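Local structure of De novo designed switch protein caging a hemagglutinin binder (sCageHA267_1S) (Synthetic construct, 7CBC) at residues L9-K14 with E87-A92; E24-A29 with R219-A224; E39-A44 with K250-S255; L116-A121 with R169-A174; Q211-E216 with T272-I277. The protein is a designed six-helix switch that cages a hemagglutinin-binding domain and probably releases it as the sensing step of a biosensor. All coordinates share one frame; numbering follows the deposited sequence.

Contact 1 (L9-K14 with E87-A92); sequences LEASTK and EEAREA
Ala11 and Ala89 meet methyl to methyl where two antiparallel helices run side by side. The CB atoms of Ala11 and Ala89 lie 3.9 Å apart. The same two residues set the register. The axes of the short segments approach to 9.8 Å, and their N-to-C directions are 173° apart. With only methyl groups between them, the backbones can come this close.

The charged groups lie to one side of this apolar pair. Lys14 NZ stands 3.9 Å from Glu88 OE2, a long salt bridge. The lysine chain bends at chi2 and chi3 and crosses the glutamate at about a right angle. Glu88 also meets a like charge. Its OE1 is 3.5 Å from OE1 of Glu10, and the two carboxylate planes are turned 75° apart. Both glutamates have CG anti to the backbone N (chi1 172° for Glu10) and extended chains, which carries both carboxylates out alongside the helix pair. Each has a stronger partner on its own helix, Lys7 for Glu10 and Lys84 for Glu88. These lysines probably offset the repulsion.

The contact joins helix 3-46 to helix 50-93, the first hairpin. Helix 99-142 packs against both: Ile108 touches Ser12, and Leu105 touches Ala89.

Contact 2 (E24-A29 with R219-A224); sequences EALLEA and RELLRA
Leu221 reaches across from helix 195-239 and puts its two methyls against Leu26 and Leu27 of helix 3-46. Its chi1 of -72° sets CG anti to the carbonyl carbon, and chi2 is close to anti. CD2 is the branch that penetrates deeper. It lies 3.7 Å from the backbone N of Leu27 and 3.8 Å from CB of the same residue. The methyl therefore rests on the helix backbone as well as on a side chain.

Leu27 takes the other common leucine shape. Its CG is anti to the backbone N, with chi1 -176° and chi2 70°. The two side chains cross obliquely, and Leu27 CD1 comes within 4.0 Å of Leu221 CD2. The second methyl of Leu221, CD1, makes a looser contact with Leu26 CB at 4.3 Å. All three leucines are buried, and the side-chain contacts are all apolar.

This is core packing near the centre of the chain. Ala23 of helix 3-46 also touches Leu221. Leu26 continues onto Ala71 of helix 50-93, while Leu27 turns to Ala266 and Glu267 of helix 245-268. The leucines thus tie several helices of the bundle together.

Contact 3 (E39-A44 with K250-S255); sequences ELVYLA and KAIARS
Tyr42 and Ile252 lie opposite each other on two helices, with their CA atoms 6.9 Å apart, the nearest CA pair of the two segments. Ile252 carries the contact from the 250-255 side. With chi1 -67° its CG1 is anti to the carbonyl carbon, and with chi2 163° the chain runs out extended to CD1. That methyl presses on the backbone of the partner helix, 3.5 Å from Tyr42 CA. It also lies 3.7 Å from Tyr42 CD1, in an oblique position relative to the ring.

The other branch of the isoleucine, CG2, sits at the ring edge and in its plane, 3.9 Å from Tyr42 CD1. The ring is thus met by both branches of one side chain, and the two side chains cross at about a right angle. Tyr42 has CG anti to the backbone N (chi1 -170°), which carries the ring past the end of Ile252. The ring remains partly exposed.

Val41 adds a third apolar group. Its CG1 is 4.0 Å from Ile252 CD1, so this methyl lies between valine and tyrosine.

The contact is apolar packing of the last long helix, 245-268, against the first, 3-46, near one end of the bundle. Leu235 of helix 195-239 touches both Val41 and Ile252. Val137 of helix 99-142 also packs on Val41.

Contact 4 (L116-A121 with R169-A174); sequences LRAAKA and RAIRAA
Ala118 packs against Ile171 and Ala174 in an antiparallel helix pair of the designed six-helix bundle. The axes of the short segments come within 9.5 Å, and their N-to-C directions are 173° apart. This spacing goes with an interface made mostly of alanines. Ala118 CB lies 4.0 Å from Ala174 CB. One turn further along helix 99-142, the CB of Ala121 meets the CB of Ala170 at 3.9 Å. Each methyl rests on one of the partner helix, and the backbones of Ala118 and Ile171 approach to 6.2 Å between CA atoms.

Ile171 is the longer side chain in this set. Its CB points to the side, toward helix 195-239, but CD1 turns back to the partner helix. No polar side chain takes part.

The next shell lies on helix 195-239. Leu218 touches both Ala118 and Ile171, and Leu215 covers Ala174. On the other side of helix 99-142, Leu22 of helix 3-46 packs on Leu116 and Ala119. Helices 99-142 and 146-190 follow each other in the chain and form its second helical hairpin.

The bend in Ile171 comes from chi2, at -48° instead of extended, and it leaves CD1 3.6 Å from Ala118 CB.

Contact 5 (Q211-E216 with T272-I277); sequences QRLNLE and TFACRI
Leu213 of helix 195-239 reaches Ala274 and Ile277 at the start of helix 274-284. Two residues before it, Gln211 faces another way, into the bundle. Its OE1 accepts a bond from Asn214 ND2 at 3.0 Å, with an N-H...acceptor angle of 163°. Its NE2 bonds to Asn115 and Ser178, on two other helices.

Leu213 is the residue of this helix that makes the contact. Its CG is anti to the backbone N (chi1 -171°), and chi2 of 155° carries CD1 outward. CD1 lies 3.9 Å from Ala274 CB and equally close to Ala274 CA. The same methyl is 4.0 Å from Ile277 CD1, one turn further along. It therefore bridges two residues on one side of the short helix.

Asn214 extends the polar network, with its OD1 bonded to Asn19 of helix 3-46.

Next to Ala274, Cys275 forms a disulfide with Cys301, which links this short helix to the C-terminal region. Across the contact itself, a single leucine methyl meets a small apolar patch. The contact rests on apolar packing alone. The short disulfide-linked helix probably belongs to the caged binder, and here it is held to helix 195-239 by that one methyl.

Contacts 1, 2 and 3 all use helix 3-46. Contacts 1 and 3 lie on opposite sides of the chain's centre, with their own centres about 47 Å apart, and contact 2 falls between them. Contact 4 is nested inside the chain loop closed by contact 2. The two touch where Arg219 CG meets Ile171 CG2 at 4.0 Å. Contacts 2 and 5 share helix 195-239 and touch at the salt bridge from Arg223 NH2 to Glu216 OE2, at 2.8 Å. Contact 5 also touches contact 4, at Leu215 CD2 and Ala174 CB, 4.1 Å apart. Contact 1 stays apart from contact 5, with nearest atoms about 6 Å away.

Contact 1 (L9-K14 with E87-A92)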
# COMPACT_ATOMS: atom_id res chain seq x y z
N LEU A 9 -1.89 -7.46 -21.15
CA LEU A 9 -1.39 -6.17 -20.70
C LEU A 9 -2.52 -5.31 -20.16
O LEU A 9 -2.35 -4.61 -19.16
CB LEU A 9 -0.66 -5.47 -21.84
CG LEU A 9 0.04 -4.16 -21.53
CD1 LEU A 9 1.10 -4.34 -20.44
CD2 LEU A 9 0.66 -3.57 -22.79
N GLU A 10 -3.68 -5.36 -20.80
CA GLU A 10 -4.83 -4.59 -20.34
C GLU A 10 -5.28 -5.06 -18.95
O GLU A 10 -5.64 -4.23 -18.09
CB GLU A 10 -5.94 -4.72 -21.39
CG GLU A 10 -7.31 -4.17 -21.05
CD GLU A 10 -8.38 -4.77 -21.98
OE1 GLU A 10 -9.43 -5.24 -21.47
OE2 GLU A 10 -8.15 -4.81 -23.21
N ALA A 11 -5.23 -6.36 -18.69
CA ALA A 11 -5.49 -6.85 -17.34
C ALA A 11 -4.46 -6.31 -16.35
O ALA A 11 -4.82 -5.80 -15.28
CB ALA A 11 -5.50 -8.38 -17.32
N SER A 12 -3.18 -6.39 -16.71
CA SER A 12 -2.12 -6.04 -15.76
C SER A 12 -2.17 -4.56 -15.39
O SER A 12 -2.04 -4.21 -14.21
CB SER A 12 -0.76 -6.41 -16.35
OG SER A 12 -0.53 -7.79 -16.18
N THR A 13 -2.33 -3.68 -16.38
CA THR A 13 -2.37 -2.25 -16.06
C THR A 13 -3.62 -1.91 -15.25
O THR A 13 -3.55 -1.15 -14.27
CB THR A 13 -2.30 -1.41 -17.34
OG1 THR A 13 -3.38 -1.75 -18.22
CG2 THR A 13 -0.97 -1.67 -18.09
N LYS A 14 -4.76 -2.50 -15.60
CA LYS A 14 -5.97 -2.27 -14.81
C LYS A 14 -5.80 -2.76 -13.38
O LYS A 14 -6.28 -2.12 -12.43
CB LYS A 14 -7.17 -2.95 -15.47
CG LYS A 14 -7.69 -2.17 -16.67
CD LYS A 14 -9.20 -2.12 -16.70
CE LYS A 14 -9.77 -3.25 -17.53
NZ LYS A 14 -11.14 -2.90 -18.03
N GLU A 87 -11.62 -11.74 -14.85
CA GLU A 87 -12.67 -12.53 -15.49
C GLU A 87 -12.90 -12.08 -16.92
O GLU A 87 -13.04 -12.91 -17.82
CB GLU A 87 -13.96 -12.45 -14.68
CG GLU A 87 -14.19 -13.67 -13.83
CD GLU A 87 -14.01 -14.96 -14.61
OE1 GLU A 87 -14.61 -15.10 -15.69
OE2 GLU A 87 -13.24 -15.84 -14.15
N GLU A 88 -12.97 -10.77 -17.15
CA GLU A 88 -12.98 -10.28 -18.52
C GLU A 88 -11.77 -10.78 -19.28
O GLU A 88 -11.86 -11.19 -20.44
CB GLU A 88 -13.04 -8.75 -18.53
CG GLU A 88 -12.66 -8.13 -19.87
CD GLU A 88 -12.94 -6.64 -19.92
OE1 GLU A 88 -12.82 -6.06 -21.02
OE2 GLU A 88 -13.28 -6.06 -18.86
N ALA A 89 -10.60 -10.76 -18.63
CA ALA A 89 -9.40 -11.30 -19.24
C ALA A 89 -9.55 -12.78 -19.54
O ALA A 89 -9.24 -13.24 -20.65
CB ALA A 89 -8.19 -11.05 -18.33
N ARG A 90 -10.02 -13.55 -18.56
CA ARG A 90 -10.15 -14.99 -18.73
C ARG A 90 -11.20 -15.34 -19.78
O ARG A 90 -11.06 -16.35 -20.48
CB ARG A 90 -10.48 -15.61 -17.37
CG ARG A 90 -10.48 -17.13 -17.34
CD ARG A 90 -10.09 -17.68 -15.97
NE ARG A 90 -10.55 -16.83 -14.87
CZ ARG A 90 -9.75 -16.17 -14.04
NH1 ARG A 90 -8.43 -16.26 -14.16
NH2 ARG A 90 -10.26 -15.42 -13.08
N GLU A 91 -12.23 -14.50 -19.92
CA GLU A 91 -13.27 -14.75 -20.93
C GLU A 91 -12.68 -14.78 -22.33
O GLU A 91 -13.14 -15.53 -23.19
CB GLU A 91 -14.36 -13.68 -20.83
CG GLU A 91 -15.60 -13.94 -21.70
CD GLU A 91 -15.53 -13.34 -23.11
OE1 GLU A 91 -14.43 -12.96 -23.58
OE2 GLU A 91 -16.60 -13.26 -23.76
N ALA A 92 -11.68 -13.94 -22.59
CA ALA A 92 -11.02 -13.99 -23.89
C ALA A 92 -9.95 -15.08 -23.94
O ALA A 92 -9.78 -15.71 -24.99
CB ALA A 92 -10.41 -12.63 -24.22

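Contact 2 (E24-A29 with R219-A224)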
# COMPACT_ATOMS: atom_id res chain seq x y z
N GLU A 24 -3.60 4.22 -2.01
CA GLU A 24 -3.99 5.57 -1.62
C GLU A 24 -5.01 5.55 -0.48
O GLU A 24 -4.91 6.33 0.48
CB GLU A 24 -4.52 6.31 -2.85
CG GLU A 24 -3.39 6.85 -3.72
CD GLU A 24 -3.80 7.10 -5.15
OE1 GLU A 24 -4.97 6.82 -5.51
OE2 GLU A 24 -2.95 7.60 -5.92
N ALA A 25 -5.98 4.63 -0.55
CA ALA A 25 -6.99 4.51 0.51
C ALA A 25 -6.37 4.08 1.84
O ALA A 25 -6.73 4.61 2.90
CB ALA A 25 -8.06 3.52 0.08
N LEU A 26 -5.48 3.08 1.81
CA LEU A 26 -4.81 2.63 3.02
C LEU A 26 -3.95 3.74 3.62
O LEU A 26 -3.88 3.88 4.85
CB LEU A 26 -3.96 1.41 2.72
CG LEU A 26 -4.81 0.17 2.41
CD1 LEU A 26 -3.91 -1.03 2.13
CD2 LEU A 26 -5.74 -0.11 3.57
N LEU A 27 -3.29 4.52 2.77
CA LEU A 27 -2.57 5.70 3.25
C LEU A 27 -3.52 6.69 3.92
O LEU A 27 -3.22 7.21 5.00
CB LEU A 27 -1.84 6.36 2.08
CG LEU A 27 -0.98 7.53 2.52
CD1 LEU A 27 0.20 6.99 3.30
CD2 LEU A 27 -0.52 8.32 1.31
N GLU A 28 -4.65 6.98 3.27
CA GLU A 28 -5.64 7.88 3.86
C GLU A 28 -6.07 7.39 5.24
O GLU A 28 -6.03 8.15 6.21
CB GLU A 28 -6.85 8.00 2.93
CG GLU A 28 -7.78 9.18 3.25
CD GLU A 28 -8.82 8.88 4.34
OE1 GLU A 28 -9.12 7.68 4.57
OE2 GLU A 28 -9.32 9.84 4.97
N ALA A 29 -6.46 6.12 5.34
CA ALA A 29 -6.91 5.57 6.61
C ALA A 29 -5.82 5.64 7.66
O ALA A 29 -6.11 5.83 8.84
CB ALA A 29 -7.35 4.12 6.41
N ARG A 219 5.74 -1.24 0.24
CA ARG A 219 6.91 -0.78 0.97
C ARG A 219 6.76 0.67 1.39
O ARG A 219 7.05 1.02 2.54
CB ARG A 219 8.17 -0.95 0.13
CG ARG A 219 8.64 -2.40 -0.01
CD ARG A 219 10.08 -2.45 -0.50
NE ARG A 219 10.39 -3.70 -1.18
CZ ARG A 219 10.05 -3.96 -2.43
NH1 ARG A 219 9.37 -3.06 -3.13
NH2 ARG A 219 10.36 -5.12 -2.98
N GLU A 220 6.29 1.53 0.48
CA GLU A 220 6.09 2.94 0.82
C GLU A 220 5.10 3.10 1.97
O GLU A 220 5.29 3.94 2.85
CB GLU A 220 5.62 3.72 -0.41
CG GLU A 220 6.76 4.38 -1.19
CD GLU A 220 6.45 4.59 -2.67
OE1 GLU A 220 5.26 4.60 -3.04
OE2 GLU A 220 7.42 4.75 -3.46
N LEU A 221 4.04 2.29 1.98
CA LEU A 221 3.10 2.33 3.08
C LEU A 221 3.76 1.88 4.38
O LEU A 221 3.53 2.48 5.44
CB LEU A 221 1.90 1.46 2.76
CG LEU A 221 0.94 2.00 1.69
CD1 LEU A 221 0.03 0.89 1.26
CD2 LEU A 221 0.12 3.15 2.26
N LEU A 222 4.56 0.82 4.32
CA LEU A 222 5.16 0.30 5.55
C LEU A 222 6.21 1.25 6.10
O LEU A 222 6.32 1.42 7.33
CB LEU A 222 5.77 -1.08 5.31
CG LEU A 222 6.40 -1.62 6.59
CD1 LEU A 222 5.38 -1.61 7.71
CD2 LEU A 222 6.93 -3.01 6.41
N ARG A 223 7.00 1.88 5.23
CA ARG A 223 7.97 2.85 5.72
C ARG A 223 7.28 4.02 6.41
O ARG A 223 7.75 4.49 7.45
CB ARG A 223 8.85 3.35 4.58
CG ARG A 223 9.86 2.31 4.14
CD ARG A 223 10.94 2.90 3.25
NE ARG A 223 10.40 3.34 1.98
CZ ARG A 223 10.44 2.63 0.86
NH1 ARG A 223 10.99 1.42 0.86
NH2 ARG A 223 9.91 3.11 -0.25
N ALA A 224 6.17 4.50 5.85
CA ALA A 224 5.43 5.57 6.49
C ALA A 224 4.85 5.12 7.82
O ALA A 224 4.86 5.88 8.80
CB ALA A 224 4.32 6.06 5.57

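Contact 3 (E39-A44 with K250-S255)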
# COMPACT_ATOMS: atom_id res chain seq x y z
N GLU A 39 -4.54 13.46 18.53
CA GLU A 39 -5.59 14.09 19.31
C GLU A 39 -5.76 13.43 20.67
O GLU A 39 -5.97 14.11 21.68
CB GLU A 39 -6.91 14.04 18.53
CG GLU A 39 -6.93 14.94 17.33
CD GLU A 39 -7.66 16.23 17.61
OE1 GLU A 39 -8.57 16.22 18.48
OE2 GLU A 39 -7.32 17.26 16.99
N LEU A 40 -5.68 12.10 20.72
CA LEU A 40 -5.83 11.40 21.99
C LEU A 40 -4.69 11.72 22.94
O LEU A 40 -4.91 11.94 24.14
CB LEU A 40 -5.93 9.90 21.74
CG LEU A 40 -5.99 9.07 23.02
CD1 LEU A 40 -7.15 9.53 23.91
CD2 LEU A 40 -6.06 7.58 22.71
N VAL A 41 -3.46 11.75 22.43
CA VAL A 41 -2.33 12.15 23.27
C VAL A 41 -2.55 13.54 23.82
O VAL A 41 -2.31 13.81 25.01
CB VAL A 41 -1.02 12.06 22.48
CG1 VAL A 41 0.11 12.67 23.29
CG2 VAL A 41 -0.71 10.63 22.16
N TYR A 42 -3.04 14.46 22.98
CA TYR A 42 -3.19 15.85 23.39
C TYR A 42 -4.20 15.97 24.53
O TYR A 42 -4.02 16.77 25.45
CB TYR A 42 -3.60 16.71 22.20
CG TYR A 42 -3.57 18.20 22.48
CD1 TYR A 42 -2.51 18.99 22.04
CD2 TYR A 42 -4.59 18.82 23.18
CE1 TYR A 42 -2.47 20.36 22.30
CE2 TYR A 42 -4.56 20.17 23.45
CZ TYR A 42 -3.50 20.94 23.00
OH TYR A 42 -3.49 22.30 23.27
N LEU A 43 -5.27 15.17 24.48
CA LEU A 43 -6.28 15.24 25.53
C LEU A 43 -5.82 14.55 26.80
O LEU A 43 -6.21 14.96 27.90
CB LEU A 43 -7.59 14.62 25.04
CG LEU A 43 -8.74 15.64 25.02
CD1 LEU A 43 -10.05 14.94 24.73
CD2 LEU A 43 -8.82 16.44 26.33
N ALA A 44 -4.98 13.52 26.69
CA ALA A 44 -4.43 12.85 27.86
C ALA A 44 -3.51 13.76 28.66
O ALA A 44 -3.28 13.49 29.84
CB ALA A 44 -3.67 11.59 27.44
N LYS A 250 3.14 21.71 22.55
CA LYS A 250 3.89 22.09 21.36
C LYS A 250 4.78 20.98 20.82
O LYS A 250 5.11 20.99 19.63
CB LYS A 250 4.72 23.35 21.63
CG LYS A 250 4.34 24.53 20.75
CD LYS A 250 5.29 25.70 20.89
CE LYS A 250 5.01 26.78 19.85
NZ LYS A 250 3.59 27.25 19.87
N ALA A 251 5.18 20.02 21.67
CA ALA A 251 5.79 18.80 21.14
C ALA A 251 4.79 18.00 20.33
O ALA A 251 5.18 17.27 19.40
CB ALA A 251 6.35 17.95 22.29
N ILE A 252 3.51 18.11 20.66
CA ILE A 252 2.46 17.51 19.84
C ILE A 252 2.30 18.27 18.54
O ILE A 252 2.19 17.68 17.46
CB ILE A 252 1.14 17.45 20.63
CG1 ILE A 252 1.27 16.48 21.81
CG2 ILE A 252 -0.01 17.09 19.72
CD1 ILE A 252 0.20 16.67 22.85
N ALA A 253 2.26 19.61 18.62
CA ALA A 253 2.19 20.41 17.40
C ALA A 253 3.34 20.07 16.46
O ALA A 253 3.14 19.94 15.24
CB ALA A 253 2.19 21.89 17.76
N ARG A 254 4.55 19.91 17.00
CA ARG A 254 5.70 19.50 16.21
C ARG A 254 5.50 18.11 15.63
O ARG A 254 5.87 17.84 14.48
CB ARG A 254 6.96 19.57 17.09
CG ARG A 254 8.26 19.04 16.49
CD ARG A 254 9.48 19.45 17.36
NE ARG A 254 9.75 18.57 18.50
CZ ARG A 254 9.55 18.89 19.78
NH1 ARG A 254 9.05 20.08 20.09
NH2 ARG A 254 9.84 18.03 20.75
N SER A 255 4.91 17.20 16.41
CA SER A 255 4.64 15.85 15.92
C SER A 255 3.55 15.85 14.86
O SER A 255 3.59 15.02 13.94
CB SER A 255 4.27 14.93 17.07
OG SER A 255 5.43 14.40 17.68

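Contact 4 (L116-A121 with R169-A174)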
# COMPACT_ATOMS: atom_id res chain seq x y z
N LEU A 116 -3.02 -8.65 -2.69
CA LEU A 116 -4.15 -8.44 -1.79
C LEU A 116 -3.85 -8.96 -0.39
O LEU A 116 -4.07 -8.26 0.60
CB LEU A 116 -5.40 -9.09 -2.37
CG LEU A 116 -5.85 -8.38 -3.64
CD1 LEU A 116 -7.11 -9.02 -4.23
CD2 LEU A 116 -6.09 -6.93 -3.33
N ARG A 117 -3.32 -10.18 -0.28
CA ARG A 117 -2.93 -10.70 1.03
C ARG A 117 -1.89 -9.82 1.71
O ARG A 117 -1.91 -9.66 2.94
CB ARG A 117 -2.42 -12.14 0.89
CG ARG A 117 -3.53 -13.09 0.51
CD ARG A 117 -3.03 -14.41 -0.07
NE ARG A 117 -4.14 -15.35 -0.22
CZ ARG A 117 -4.59 -16.12 0.78
NH1 ARG A 117 -4.00 -16.05 1.97
NH2 ARG A 117 -5.62 -16.94 0.59
N ALA A 118 -0.99 -9.22 0.93
CA ALA A 118 -0.01 -8.30 1.50
C ALA A 118 -0.68 -7.01 1.96
O ALA A 118 -0.32 -6.47 3.01
CB ALA A 118 1.09 -8.02 0.47
N ALA A 119 -1.65 -6.51 1.20
CA ALA A 119 -2.41 -5.34 1.65
C ALA A 119 -3.15 -5.62 2.96
O ALA A 119 -3.20 -4.75 3.84
CB ALA A 119 -3.39 -4.92 0.55
N LYS A 120 -3.73 -6.82 3.10
CA LYS A 120 -4.37 -7.21 4.36
C LYS A 120 -3.35 -7.30 5.48
O LYS A 120 -3.62 -6.85 6.60
CB LYS A 120 -5.09 -8.55 4.20
CG LYS A 120 -6.52 -8.45 3.73
CD LYS A 120 -7.31 -9.77 3.80
CE LYS A 120 -7.09 -10.68 2.60
NZ LYS A 120 -6.00 -11.61 2.75
N ALA A 121 -2.19 -7.89 5.21
CA ALA A 121 -1.14 -7.93 6.21
C ALA A 121 -0.75 -6.53 6.66
O ALA A 121 -0.53 -6.31 7.86
CB ALA A 121 0.07 -8.68 5.66
N ARG A 169 8.22 -8.75 7.23
CA ARG A 169 8.39 -10.12 6.78
C ARG A 169 7.37 -10.48 5.71
O ARG A 169 7.69 -11.17 4.73
CB ARG A 169 8.26 -11.09 7.96
CG ARG A 169 9.49 -11.16 8.81
CD ARG A 169 9.37 -12.24 9.86
NE ARG A 169 10.37 -12.03 10.91
CZ ARG A 169 10.18 -11.28 11.98
NH1 ARG A 169 9.01 -10.67 12.17
NH2 ARG A 169 11.15 -11.15 12.88
N ALA A 170 6.12 -10.05 5.90
CA ALA A 170 5.07 -10.41 4.95
C ALA A 170 5.34 -9.79 3.58
O ALA A 170 5.12 -10.43 2.55
CB ALA A 170 3.71 -9.98 5.47
N ILE A 171 5.82 -8.54 3.55
CA ILE A 171 6.12 -7.92 2.27
C ILE A 171 7.30 -8.61 1.61
O ILE A 171 7.27 -8.91 0.41
CB ILE A 171 6.34 -6.41 2.44
CG1 ILE A 171 5.04 -5.77 2.92
CG2 ILE A 171 6.77 -5.77 1.11
CD1 ILE A 171 3.83 -6.24 2.07
N ARG A 172 8.34 -8.91 2.40
CA ARG A 172 9.44 -9.70 1.87
C ARG A 172 8.98 -11.08 1.40
O ARG A 172 9.56 -11.63 0.46
CB ARG A 172 10.55 -9.80 2.92
CG ARG A 172 11.47 -11.00 2.79
CD ARG A 172 11.70 -11.62 4.16
NE ARG A 172 12.38 -10.70 5.06
CZ ARG A 172 12.76 -10.99 6.30
NH1 ARG A 172 12.53 -12.20 6.81
NH2 ARG A 172 13.38 -10.07 7.03
N ALA A 173 7.93 -11.63 2.00
CA ALA A 173 7.41 -12.89 1.47
C ALA A 173 6.64 -12.68 0.18
O ALA A 173 6.71 -13.51 -0.74
CB ALA A 173 6.52 -13.59 2.50
N ALA A 174 5.88 -11.58 0.11
CA ALA A 174 5.20 -11.25 -1.14
C ALA A 174 6.19 -11.03 -2.26
O ALA A 174 5.96 -11.43 -3.41
CB ALA A 174 4.32 -10.01 -0.93

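Contact 5 (Q211-E216 with T272-I277)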
# COMPACT_ATOMS: atom_id res chain seq x y z
N GLN A 211 4.68 -5.51 -11.45
CA GLN A 211 4.65 -6.06 -10.10
C GLN A 211 5.64 -5.36 -9.18
O GLN A 211 5.42 -5.27 -7.96
CB GLN A 211 4.92 -7.56 -10.15
CG GLN A 211 4.85 -8.28 -8.82
CD GLN A 211 3.58 -7.99 -8.01
OE1 GLN A 211 2.61 -7.36 -8.49
NE2 GLN A 211 3.56 -8.49 -6.78
N ARG A 212 6.73 -4.85 -9.75
CA ARG A 212 7.70 -4.08 -8.96
C ARG A 212 7.06 -2.84 -8.36
O ARG A 212 7.33 -2.49 -7.20
CB ARG A 212 8.89 -3.70 -9.86
CG ARG A 212 10.25 -3.60 -9.19
CD ARG A 212 11.34 -3.25 -10.23
NE ARG A 212 11.64 -4.37 -11.13
CZ ARG A 212 11.58 -4.34 -12.46
NH1 ARG A 212 11.25 -3.21 -13.09
NH2 ARG A 212 11.87 -5.43 -13.16
N LEU A 213 6.19 -2.17 -9.12
CA LEU A 213 5.52 -0.98 -8.61
C LEU A 213 4.43 -1.36 -7.60
O LEU A 213 4.26 -0.67 -6.60
CB LEU A 213 4.93 -0.15 -9.76
CG LEU A 213 4.36 1.25 -9.44
CD1 LEU A 213 4.40 2.14 -10.66
CD2 LEU A 213 2.93 1.20 -8.92
N ASN A 214 3.68 -2.43 -7.87
CA ASN A 214 2.71 -2.92 -6.89
C ASN A 214 3.38 -3.19 -5.55
O ASN A 214 2.82 -2.90 -4.49
CB ASN A 214 2.04 -4.20 -7.40
CG ASN A 214 1.20 -3.99 -8.66
OD1 ASN A 214 0.56 -2.95 -8.83
ND2 ASN A 214 1.21 -4.99 -9.56
N LEU A 215 4.58 -3.79 -5.57
CA LEU A 215 5.25 -4.12 -4.32
C LEU A 215 5.82 -2.87 -3.66
O LEU A 215 5.82 -2.76 -2.43
CB LEU A 215 6.35 -5.16 -4.56
CG LEU A 215 5.84 -6.58 -4.88
CD1 LEU A 215 7.01 -7.54 -5.19
CD2 LEU A 215 4.93 -7.14 -3.77
N GLU A 216 6.29 -1.90 -4.45
CA GLU A 216 6.80 -0.67 -3.87
C GLU A 216 5.69 0.14 -3.20
O GLU A 216 5.93 0.81 -2.19
CB GLU A 216 7.52 0.16 -4.94
CG GLU A 216 8.18 1.43 -4.44
CD GLU A 216 9.40 1.17 -3.56
OE1 GLU A 216 9.89 0.02 -3.56
OE2 GLU A 216 9.84 2.12 -2.86
N THR A 272 2.79 7.76 -8.86
CA THR A 272 2.94 8.98 -9.64
C THR A 272 3.41 8.71 -11.06
O THR A 272 3.04 9.43 -12.00
CB THR A 272 3.90 9.92 -8.91
OG1 THR A 272 3.44 10.13 -7.57
CG2 THR A 272 4.01 11.26 -9.62
N PHE A 273 4.24 7.69 -11.26
CA PHE A 273 4.85 7.46 -12.56
C PHE A 273 4.30 6.23 -13.27
O PHE A 273 4.84 5.82 -14.31
CB PHE A 273 6.37 7.37 -12.40
CG PHE A 273 6.95 8.60 -11.75
CD1 PHE A 273 7.44 9.64 -12.52
CD2 PHE A 273 6.96 8.72 -10.37
CE1 PHE A 273 7.96 10.78 -11.92
CE2 PHE A 273 7.47 9.86 -9.76
CZ PHE A 273 7.97 10.89 -10.54
N ALA A 274 3.22 5.65 -12.75
CA ALA A 274 2.65 4.44 -13.34
C ALA A 274 2.16 4.69 -14.77
O ALA A 274 2.28 3.82 -15.63
CB ALA A 274 1.51 3.93 -12.47
N CYS A 275 1.59 5.87 -15.03
CA CYS A 275 1.06 6.14 -16.36
C CYS A 275 2.17 6.26 -17.39
O CYS A 275 2.00 5.84 -18.54
CB CYS A 275 0.18 7.40 -16.32
SG CYS A 275 -1.36 7.19 -15.34
N ARG A 276 3.33 6.79 -16.99
CA ARG A 276 4.47 6.82 -17.91
C ARG A 276 5.09 5.44 -18.07
O ARG A 276 5.45 5.05 -19.19
CB ARG A 276 5.53 7.81 -17.41
CG ARG A 276 5.12 9.28 -17.54
CD ARG A 276 6.25 10.15 -17.04
NE ARG A 276 5.92 11.58 -17.07
CZ ARG A 276 6.77 12.54 -16.73
NH1 ARG A 276 8.00 12.22 -16.34
NH2 ARG A 276 6.39 13.81 -16.77
N ILE A 277 5.24 4.70 -16.97
CA ILE A 277 5.84 3.37 -17.04
C ILE A 277 5.04 2.48 -17.97
O ILE A 277 5.59 1.80 -18.85
CB ILE A 277 5.98 2.76 -15.64
CG1 ILE A 277 7.13 3.42 -14.89
CG2 ILE A 277 6.25 1.26 -15.73
CD1 ILE A 277 6.89 3.55 -13.44